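Putative mandelate racemase (Salmonella typhimurium, PDB 2O56) probably acts as a magnesium-dependent hydro-lyase (dehydratase) of the enolase superfamily, although its substrate is not established. Local coordinates at residues 170-175 / 217-222; 134-139 / 346-351; 39-44 / 106-111. All coordinates share one frame; numbering follows the deposited sequence.

Contact 1: 170-175 / 217-222; sequences AIKVDT and DIIAEM. With MG (magnesium ion), chain I.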
loop_
_atom_site.group_PDB
_atom_site.type_symbol
_atom_site.label_atom_id
_atom_site.label_comp_id
_atom_site.label_asym_id
_atom_site.label_seq_id
_atom_site.Cartn_x
_atom_site.Cartn_y
_atom_site.Cartn_z
ATOM N N ALA A 170 23.026 -3.139 33.694
ATOM C CA ALA A 170 21.685 -3.047 33.146
ATOM C C ALA A 170 20.729 -3.891 33.956
ATOM O O ALA A 170 21.113 -4.923 34.536
ATOM C CB ALA A 170 21.668 -3.473 31.683
ATOM N N ILE A 171 19.485 -3.422 34.006
ATOM C CA ILE A 171 18.437 -4.049 34.779
ATOM C C ILE A 171 17.163 -4.059 33.930
ATOM O O ILE A 171 16.979 -3.208 33.059
ATOM C CB ILE A 171 18.194 -3.311 36.141
ATOM C CG1 ILE A 171 17.692 -1.879 35.936
ATOM C CG2 ILE A 171 19.486 -3.273 36.997
ATOM C CD1 ILE A 171 16.173 -1.725 36.035
ATOM N N LYS A 172 16.298 -5.032 34.188
ATOM C CA LYS A 172 14.931 -4.993 33.679
ATOM C C LYS A 172 13.899 -5.114 34.798
ATOM O O LYS A 172 14.111 -5.820 35.784
ATOM C CB LYS A 172 14.712 -6.112 32.673
ATOM C CG LYS A 172 13.269 -6.196 32.147
ATOM C CD LYS A 172 13.185 -7.231 31.048
ATOM C CE LYS A 172 12.791 -8.592 31.566
ATOM N NZ LYS A 172 12.886 -9.572 30.407
ATOM N N VAL A 173 12.770 -4.441 34.619
ATOM C CA VAL A 173 11.786 -4.344 35.673
ATOM C C VAL A 173 10.408 -4.086 35.093
ATOM O O VAL A 173 10.250 -3.270 34.175
ATOM C CB VAL A 173 12.183 -3.214 36.666
ATOM C CG1 VAL A 173 12.235 -1.854 35.966
ATOM C CG2 VAL A 173 11.269 -3.214 37.871
ATOM N N ASP A 174 9.414 -4.801 35.615
ATOM C CA ASP A 174 8.010 -4.472 35.394
ATOM C C ASP A 174 7.526 -3.671 36.596
ATOM O O ASP A 174 7.273 -4.241 37.654
ATOM C CB ASP A 174 7.197 -5.775 35.253
ATOM C CG ASP A 174 5.727 -5.540 34.905
ATOM O OD1 ASP A 174 5.191 -4.430 35.133
ATOM O OD2 ASP A 174 5.094 -6.503 34.405
ATOM N N THR A 175 7.380 -2.357 36.417
ATOM C CA THR A 175 6.982 -1.473 37.511
ATOM C C THR A 175 5.469 -1.263 37.618
ATOM O O THR A 175 5.021 -0.549 38.513
ATOM C CB THR A 175 7.624 -0.108 37.396
ATOM O OG1 THR A 175 7.200 0.517 36.177
ATOM C CG2 THR A 175 9.143 -0.203 37.458
ATOM N N ASP A 217 21.702 0.761 32.106
ATOM C CA ASP A 217 20.568 0.623 31.184
ATOM C C ASP A 217 19.341 0.076 31.884
ATOM O O ASP A 217 19.454 -0.756 32.784
ATOM C CB ASP A 217 20.980 -0.224 29.980
ATOM C CG ASP A 217 21.857 0.552 29.018
ATOM O OD1 ASP A 217 21.479 1.696 28.671
ATOM O OD2 ASP A 217 22.917 0.040 28.613
ATOM N N ILE A 218 18.162 0.575 31.503
ATOM C CA ILE A 218 16.923 0.118 32.096
ATOM C C ILE A 218 15.987 -0.393 30.984
ATOM O O ILE A 218 15.634 0.354 30.071
ATOM C CB ILE A 218 16.209 1.239 32.873
ATOM C CG1 ILE A 218 17.081 1.743 34.050
ATOM C CG2 ILE A 218 14.849 0.747 33.371
ATOM C CD1 ILE A 218 16.481 2.945 34.773
ATOM N N ILE A 219 15.604 -1.659 31.087
ATOM C CA ILE A 219 14.581 -2.240 30.216
ATOM C C ILE A 219 13.254 -2.233 30.970
ATOM O O ILE A 219 13.189 -2.671 32.120
ATOM C CB ILE A 219 14.966 -3.690 29.797
ATOM C CG1 ILE A 219 16.305 -3.679 29.064
ATOM C CG2 ILE A 219 13.856 -4.354 28.932
ATOM C CD1 ILE A 219 17.040 -5.008 29.105
ATOM N N ALA A 220 12.205 -1.715 30.329
ATOM C CA ALA A 220 10.869 -1.741 30.895
ATOM C C ALA A 220 10.104 -2.923 30.330
ATOM O O ALA A 220 9.913 -3.011 29.118
ATOM C CB ALA A 220 10.155 -0.449 30.546
ATOM N N GLU A 221 9.682 -3.821 31.217
ATOM C CA GLU A 221 9.025 -5.067 30.854
ATOM C C GLU A 221 7.544 -4.923 31.178
ATOM O O GLU A 221 7.188 -4.380 32.220
ATOM C CB GLU A 221 9.680 -6.209 31.640
ATOM C CG GLU A 221 8.823 -7.371 31.989
ATOM C CD GLU A 221 8.766 -8.401 30.872
ATOM O OE1 GLU A 221 9.521 -9.395 30.930
ATOM O OE2 GLU A 221 7.971 -8.214 29.927
ATOM N N MET A 222 6.680 -5.369 30.266
ATOM C CA MET A 222 5.239 -5.176 30.420
ATOM C C MET A 222 4.479 -6.498 30.471
ATOM O O MET A 222 3.308 -6.515 30.842
ATOM C CB MET A 222 4.668 -4.344 29.269
ATOM C CG MET A 222 5.199 -2.948 29.152
ATOM S SD MET A 222 5.117 -1.977 30.671
ATOM C CE MET A 222 3.416 -1.443 30.662
HETATM MG MG MG I . 9.690 -11.161 29.407
HETATM O O HOH W 1 11.250 -12.377 30.418
HETATM O O HOH W 2 2.718 -4.644 32.911
HETATM O O HOH W 3 7.167 -1.665 33.409
HETATM O O HOH W 4 7.532 -10.265 28.828
#
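Lys172 and Ile219 are paired on neighbouring parallel strands, and their side chains pack on the barrel-interior face together with Glu221. Strands 170-173 and 217-221 run at 18° to each other and are laced by four backbone hydrogen bonds: Ile171 N to Asp217 O, Ile219 N to Ile171 O, Val173 N to Ile219 O, and Glu221 N to Val173 O. The first two are 2.9 Å long. The lysine methylenes pack tightly. With CG anti to the backbone N (chi1 177°), they run over Ile219, Lys172 CD lying 3.6 Å from Ile219 CG2. Lys172 CG comes equally near Glu221 CB, at 3.6 Å. A bend at chi3 then carries the amine to the metal end, where a weak hydrogen bond within a salt bridge joins Lys172 NZ to Glu221 OE1 at 3.4 Å; Glu247 and Glu348 are its other acidic partners. Glu221 bends at chi2 and binds magnesium through OE1 at 2.3 Å, a site shared with Glu247 and Glu273, while OE2 takes the backbone N of His223. Two waters also bind the magnesium, one of them accepting from Lys172 NZ. On the other face Ile171 and Ile218 lie side by side, Ile171 CD1 3.9 Å from Ile218 CG2. The C-terminal end is looser and wetter: the strands part after Glu221, and a further water bridges Thr175 N and Glu221 O. This is the metal-bearing end of the modified (beta/alpha)7beta barrel of the enolase superfamily. Strand 130-135 flanks 170-173, Ile218 packs outward on Met205 and Ile208 of helix 195-212, and helix 228-238 covers Ala220 and Met222 through Ile238 and Phe234.

Contact 2: 134-139 / 346-351; sequences ASQLQF and IHELHR
Ala134 pairs in parallel with Leu349, and the backbone link is the hydrogen bond from Ser135 N to Leu349 O, 2.8 Å long with an N-H...O angle of 152°. Beyond it the chains separate: Gln136 adopts a left-handed backbone conformation, a short 3-10 turn follows with Phe139 N bonded to Gln136 O, and a water bridges Ser135 O to Arg351 N. Among the side chains Ser135 is central. Its OG, anti to the backbone N (chi1 -168°), donates to Glu348 OE2 at 2.6 Å on the anti lone pair, the one turned away from the other carboxylate oxygen. Glu348 reaches it with an extended chain, CG passing 3.6 Å from Ser135 CB. The same serine sits over one face of the His350 imidazole: Ser135 CB is 4.2 Å from the ring centroid and 11° off its normal, a CH-pi contact, while OG lies nearer the rim. Gln136 runs alongside the histidine in the same direction, its CG 3.8 Å from His350 CE1. Its folded chain, bent at chi2, brings the amide towards the magnesium site, where NE2 bonds to Glu221 OE1; Gln136 OE1 is held in turn by Gln138 NE2 at 2.8 Å, from above the carbonyl plane. Bonds at both ends of the amide, to Gln138 and to Glu221, thus fix its rotation. Glu348 OE2 is likewise gripped twice, by Ser135 OG from the strand beside it and by Lys172 NZ, which fixes its position in this buried place. Where first and last barrel strands close on each other, polar side chains therefore form a second shell about the metal site.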
loop_
_atom_site.group_PDB
_atom_site.type_symbol
_atom_site.label_atom_id
_atom_site.label_comp_id
_atom_site.label_asym_id
_atom_site.label_seq_id
_atom_site.Cartn_x
_atom_site.Cartn_y
_atom_site.Cartn_z
ATOM N N ALA A 134 20.312 -7.771 35.077
ATOM C CA ALA A 134 19.567 -8.321 36.205
ATOM C C ALA A 134 18.082 -8.207 35.896
ATOM O O ALA A 134 17.562 -7.100 35.749
ATOM C CB ALA A 134 19.889 -7.528 37.478
ATOM N N SER A 135 17.407 -9.346 35.774
ATOM C CA SER A 135 16.039 -9.376 35.216
ATOM C C SER A 135 15.000 -9.418 36.339
ATOM O O SER A 135 15.218 -10.067 37.363
ATOM C CB SER A 135 15.856 -10.609 34.325
ATOM O OG SER A 135 14.655 -10.519 33.553
ATOM N N GLN A 136 13.880 -8.721 36.127
ATOM C CA GLN A 136 12.701 -8.741 37.006
ATOM C C GLN A 136 12.893 -8.242 38.451
ATOM O O GLN A 136 12.558 -8.935 39.416
ATOM C CB GLN A 136 11.948 -10.084 36.958
ATOM C CG GLN A 136 11.799 -10.729 35.559
ATOM C CD GLN A 136 10.855 -9.986 34.591
ATOM O OE1 GLN A 136 10.354 -8.900 34.878
ATOM N NE2 GLN A 136 10.623 -10.589 33.427
ATOM N N LEU A 137 13.409 -7.024 38.573
ATOM C CA LEU A 137 13.710 -6.383 39.848
ATOM C C LEU A 137 12.520 -6.120 40.761
ATOM O O LEU A 137 12.712 -5.837 41.940
ATOM C CB LEU A 137 14.435 -5.054 39.609
ATOM C CG LEU A 137 15.947 -4.980 39.794
ATOM C CD1 LEU A 137 16.685 -6.167 39.208
ATOM C CD2 LEU A 137 16.416 -3.706 39.177
ATOM N N GLN A 138 11.300 -6.204 40.227
ATOM C CA GLN A 138 10.085 -6.124 41.039
ATOM C C GLN A 138 10.025 -7.227 42.089
ATOM O O GLN A 138 9.270 -7.134 43.058
ATOM C CB GLN A 138 8.816 -6.126 40.180
ATOM C CG GLN A 138 8.572 -7.443 39.395
ATOM C CD GLN A 138 9.262 -7.463 38.040
ATOM O OE1 GLN A 138 10.168 -6.679 37.776
ATOM N NE2 GLN A 138 8.812 -8.356 37.164
ATOM N N PHE A 139 10.840 -8.260 41.907
ATOM C CA PHE A 139 10.877 -9.360 42.855
ATOM C C PHE A 139 12.129 -9.319 43.713
ATOM O O PHE A 139 12.418 -10.262 44.450
ATOM C CB PHE A 139 10.766 -10.696 42.125
ATOM C CG PHE A 139 9.516 -10.833 41.303
ATOM C CD1 PHE A 139 8.269 -10.548 41.847
ATOM C CD2 PHE A 139 9.585 -11.257 39.984
ATOM C CE1 PHE A 139 7.118 -10.680 41.094
ATOM C CE2 PHE A 139 8.428 -11.396 39.215
ATOM C CZ PHE A 139 7.195 -11.115 39.772
ATOM N N ILE A 346 22.275 -8.257 24.508
ATOM C CA ILE A 346 22.414 -8.469 25.951
ATOM C C ILE A 346 21.803 -9.818 26.359
ATOM O O ILE A 346 20.976 -10.371 25.629
ATOM C CB ILE A 346 21.899 -7.244 26.774
ATOM C CG1 ILE A 346 22.537 -7.180 28.170
ATOM C CG2 ILE A 346 20.377 -7.148 26.787
ATOM C CD1 ILE A 346 22.294 -5.835 28.895
ATOM N N HIS A 347 22.268 -10.382 27.473
ATOM C CA HIS A 347 21.739 -11.635 28.013
ATOM C C HIS A 347 20.854 -11.356 29.241
ATOM O O HIS A 347 21.097 -10.400 29.993
ATOM C CB HIS A 347 22.915 -12.571 28.365
ATOM C CG HIS A 347 22.517 -13.902 28.937
ATOM N ND1 HIS A 347 22.464 -15.055 28.178
ATOM C CD2 HIS A 347 22.198 -14.271 30.203
ATOM C CE1 HIS A 347 22.095 -16.066 28.945
ATOM N NE2 HIS A 347 21.920 -15.617 30.175
ATOM N N GLU A 348 19.832 -12.188 29.436
ATOM C CA GLU A 348 18.892 -12.038 30.553
ATOM C C GLU A 348 19.247 -12.937 31.732
ATOM O O GLU A 348 19.272 -14.157 31.598
ATOM C CB GLU A 348 17.460 -12.367 30.103
ATOM C CG GLU A 348 16.424 -12.336 31.231
ATOM C CD GLU A 348 14.980 -12.476 30.742
ATOM O OE1 GLU A 348 14.768 -13.099 29.682
ATOM O OE2 GLU A 348 14.056 -11.977 31.432
ATOM N N LEU A 349 19.456 -12.341 32.902
ATOM C CA LEU A 349 19.720 -13.134 34.105
ATOM C C LEU A 349 18.658 -12.972 35.184
ATOM O O LEU A 349 18.492 -11.885 35.744
ATOM C CB LEU A 349 21.099 -12.815 34.689
ATOM C CG LEU A 349 21.429 -13.506 36.016
ATOM C CD1 LEU A 349 21.955 -14.898 35.780
ATOM C CD2 LEU A 349 22.416 -12.692 36.789
ATOM N N HIS A 350 17.958 -14.058 35.495
ATOM C CA HIS A 350 17.067 -14.062 36.644
ATOM C C HIS A 350 17.837 -14.448 37.890
ATOM O O HIS A 350 18.800 -15.212 37.823
ATOM C CB HIS A 350 15.958 -15.067 36.467
ATOM C CG HIS A 350 15.061 -14.789 35.309
ATOM N ND1 HIS A 350 13.873 -14.100 35.436
ATOM C CD2 HIS A 350 15.171 -15.120 34.002
ATOM C CE1 HIS A 350 13.289 -14.019 34.253
ATOM N NE2 HIS A 350 14.053 -14.634 33.366
ATOM N N ARG A 351 17.378 -13.927 39.025
ATOM C CA ARG A 351 17.988 -14.207 40.323
ATOM C C ARG A 351 17.970 -15.702 40.671
ATOM O O ARG A 351 18.969 -16.244 41.149
ATOM C CB ARG A 351 17.286 -13.400 41.406
ATOM C CG ARG A 351 18.112 -13.202 42.659
ATOM C CD ARG A 351 17.291 -13.529 43.895
ATOM N NE ARG A 351 16.143 -12.645 44.048
ATOM C CZ ARG A 351 14.879 -13.039 43.959
ATOM N NH1 ARG A 351 13.902 -12.155 44.109
ATOM N NH2 ARG A 351 14.589 -14.315 43.719
HETATM O O HOH W 5 14.981 -12.238 38.958
#

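Contact 3: 39-44 / 106-111; sequences SGFGEV and LWDIKG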
loop_
_atom_site.group_PDB
_atom_site.type_symbol
_atom_site.label_atom_id
_atom_site.label_comp_id
_atom_site.label_asym_id
_atom_site.label_seq_id
_atom_site.Cartn_x
_atom_site.Cartn_y
_atom_site.Cartn_z
ATOM N N SER A 39 24.184 -39.496 24.609
ATOM C CA SER A 39 22.901 -38.896 25.013
ATOM C C SER A 39 22.911 -37.366 24.906
ATOM O O SER A 39 23.825 -36.708 25.399
ATOM C CB SER A 39 22.501 -39.296 26.448
ATOM O OG SER A 39 22.186 -40.676 26.551
ATOM N N GLY A 40 21.872 -36.818 24.274
ATOM C CA GLY A 40 21.696 -35.370 24.170
ATOM C C GLY A 40 20.682 -34.839 25.160
ATOM O O GLY A 40 19.679 -35.491 25.437
ATOM N N PHE A 41 20.928 -33.642 25.682
ATOM C CA PHE A 41 19.994 -33.024 26.626
ATOM C C PHE A 41 19.388 -31.711 26.066
ATOM O O PHE A 41 20.100 -30.839 25.560
ATOM C CB PHE A 41 20.689 -32.732 27.964
ATOM C CG PHE A 41 21.011 -33.962 28.795
ATOM C CD1 PHE A 41 20.258 -34.265 29.927
ATOM C CD2 PHE A 41 22.088 -34.790 28.467
ATOM C CE1 PHE A 41 20.562 -35.385 30.710
ATOM C CE2 PHE A 41 22.399 -35.906 29.239
ATOM C CZ PHE A 41 21.645 -36.194 30.366
ATOM N N GLY A 42 18.068 -31.590 26.177
ATOM C CA GLY A 42 17.345 -30.390 25.768
ATOM C C GLY A 42 16.330 -30.008 26.822
ATOM O O GLY A 42 16.045 -30.778 27.735
ATOM N N GLU A 43 15.792 -28.804 26.710
ATOM C CA GLU A 43 14.824 -28.333 27.659
ATOM C C GLU A 43 13.565 -27.828 26.932
ATOM O O GLU A 43 13.660 -27.211 25.873
ATOM C CB GLU A 43 15.455 -27.237 28.516
ATOM C CG GLU A 43 14.538 -26.727 29.567
ATOM C CD GLU A 43 15.241 -25.965 30.626
ATOM O OE1 GLU A 43 16.472 -26.113 30.722
ATOM O OE2 GLU A 43 14.558 -25.209 31.356
ATOM N N VAL A 44 12.397 -28.140 27.489
ATOM C CA VAL A 44 11.110 -27.692 26.944
ATOM C C VAL A 44 10.726 -26.455 27.741
ATOM O O VAL A 44 10.459 -26.558 28.939
ATOM C CB VAL A 44 10.012 -28.768 27.144
ATOM C CG1 VAL A 44 8.636 -28.257 26.694
ATOM C CG2 VAL A 44 10.385 -30.074 26.425
ATOM N N LEU A 106 19.358 -32.879 20.010
ATOM C CA LEU A 106 20.028 -33.291 18.785
ATOM C C LEU A 106 21.380 -32.593 18.555
ATOM O O LEU A 106 22.349 -33.221 18.111
ATOM C CB LEU A 106 19.099 -33.104 17.576
ATOM C CG LEU A 106 17.809 -33.935 17.536
ATOM C CD1 LEU A 106 17.015 -33.606 16.283
ATOM C CD2 LEU A 106 18.080 -35.428 17.588
ATOM N N TRP A 107 21.449 -31.301 18.854
ATOM C CA TRP A 107 22.706 -30.554 18.767
ATOM C C TRP A 107 23.697 -30.934 19.877
ATOM O O TRP A 107 24.916 -30.801 19.696
ATOM C CB TRP A 107 22.455 -29.035 18.824
ATOM C CG TRP A 107 21.927 -28.471 17.524
ATOM C CD1 TRP A 107 20.620 -28.451 17.101
ATOM C CD2 TRP A 107 22.695 -27.875 16.472
ATOM N NE1 TRP A 107 20.533 -27.877 15.851
ATOM C CE2 TRP A 107 21.789 -27.513 15.442
ATOM C CE3 TRP A 107 24.062 -27.628 16.287
ATOM C CZ2 TRP A 107 22.205 -26.900 14.260
ATOM C CZ3 TRP A 107 24.477 -27.014 15.103
ATOM C CH2 TRP A 107 23.545 -26.658 14.105
ATOM N N ASP A 108 23.183 -31.348 21.030
ATOM C CA ASP A 108 24.045 -31.828 22.115
ATOM C C ASP A 108 24.753 -33.113 21.646
ATOM O O ASP A 108 25.975 -33.236 21.737
ATOM C CB ASP A 108 23.208 -32.092 23.359
ATOM C CG ASP A 108 24.053 -32.279 24.614
ATOM O OD1 ASP A 108 25.165 -31.694 24.715
ATOM O OD2 ASP A 108 23.595 -33.010 25.511
ATOM N N ILE A 109 23.974 -34.034 21.077
ATOM C CA ILE A 109 24.511 -35.251 20.444
ATOM C C ILE A 109 25.545 -34.976 19.364
ATOM O O ILE A 109 26.556 -35.665 19.277
ATOM C CB ILE A 109 23.377 -36.131 19.839
ATOM C CG1 ILE A 109 22.625 -36.852 20.963
ATOM C CG2 ILE A 109 23.964 -37.160 18.861
ATOM C CD1 ILE A 109 21.264 -37.387 20.591
ATOM N N LYS A 110 25.272 -33.976 18.528
ATOM C CA LYS A 110 26.127 -33.663 17.387
ATOM C C LYS A 110 27.462 -33.136 17.894
ATOM O O LYS A 110 28.511 -33.519 17.398
ATOM C CB LYS A 110 25.422 -32.621 16.498
ATOM C CG LYS A 110 26.062 -32.356 15.164
ATOM C CD LYS A 110 25.645 -30.987 14.592
ATOM C CE LYS A 110 24.152 -30.930 14.321
ATOM N NZ LYS A 110 23.775 -32.075 13.419
ATOM N N GLY A 111 27.413 -32.267 18.905
ATOM C CA GLY A 111 28.624 -31.773 19.562
ATOM C C GLY A 111 29.453 -32.853 20.233
ATOM O O GLY A 111 30.684 -32.895 20.069
#
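The Phe41 ring meets the Asp108 carboxylate at its edge: Asp108 OD2 lies in the ring plane, 3.8 Å from Phe41 CD2, so the oxygen faces C-H groups and not the ring's pi cloud. Ring and carboxylate lie side by side, pointing the same way, their planes turned 66° apart. Asp108 holds its CG anti to the backbone N (chi1 -167°), which swings OD2 out to the strand, where Phe41 N donates to Asp108 OD2 at 2.7 Å. The donor arrives on the anti side of that oxygen, 16° out of the carboxylate plane. Gly40, lacking a side chain, lets the helix come close; Ile109 CG1 packs 3.4 Å from Gly40 N, and Asp108 OD2 is 3.3 Å from Gly40 CA. Strand 39-44 is an outermost strand, within this chain, of the capping domain's antiparallel sheet, and it is bonded to strand 28-34. Asp108 also pairs through OD2 with Lys112 and through OD1 with the backbone N of Ile381. One buried carboxylate, probably kept ionised by Lys112, thereby ties the strand edge, helix 93-114 and a C-terminal loop together.

In the fold
All three contacts are buried, but only contacts 1 and 2 belong to the barrel; their centres are 8 Å apart, and they join directly through Lys172 NZ and Glu348 OE2, 2.9 Å apart. Strand 130-135 lies between 170-173 and 347-350, so the two seams are separated by the pairing of 130-135 with 170-173. Contact 1 combines a regular parallel ladder with first-shell metal chemistry, whereas contact 2 has one firm backbone bond and depends on polar side chains of the second shell. Contact 3, its centre about 32 Å from that of contact 1 and on the opposite side of the chain's centre, joins strand to helix in the capping domain through one carboxylate, away from the metal.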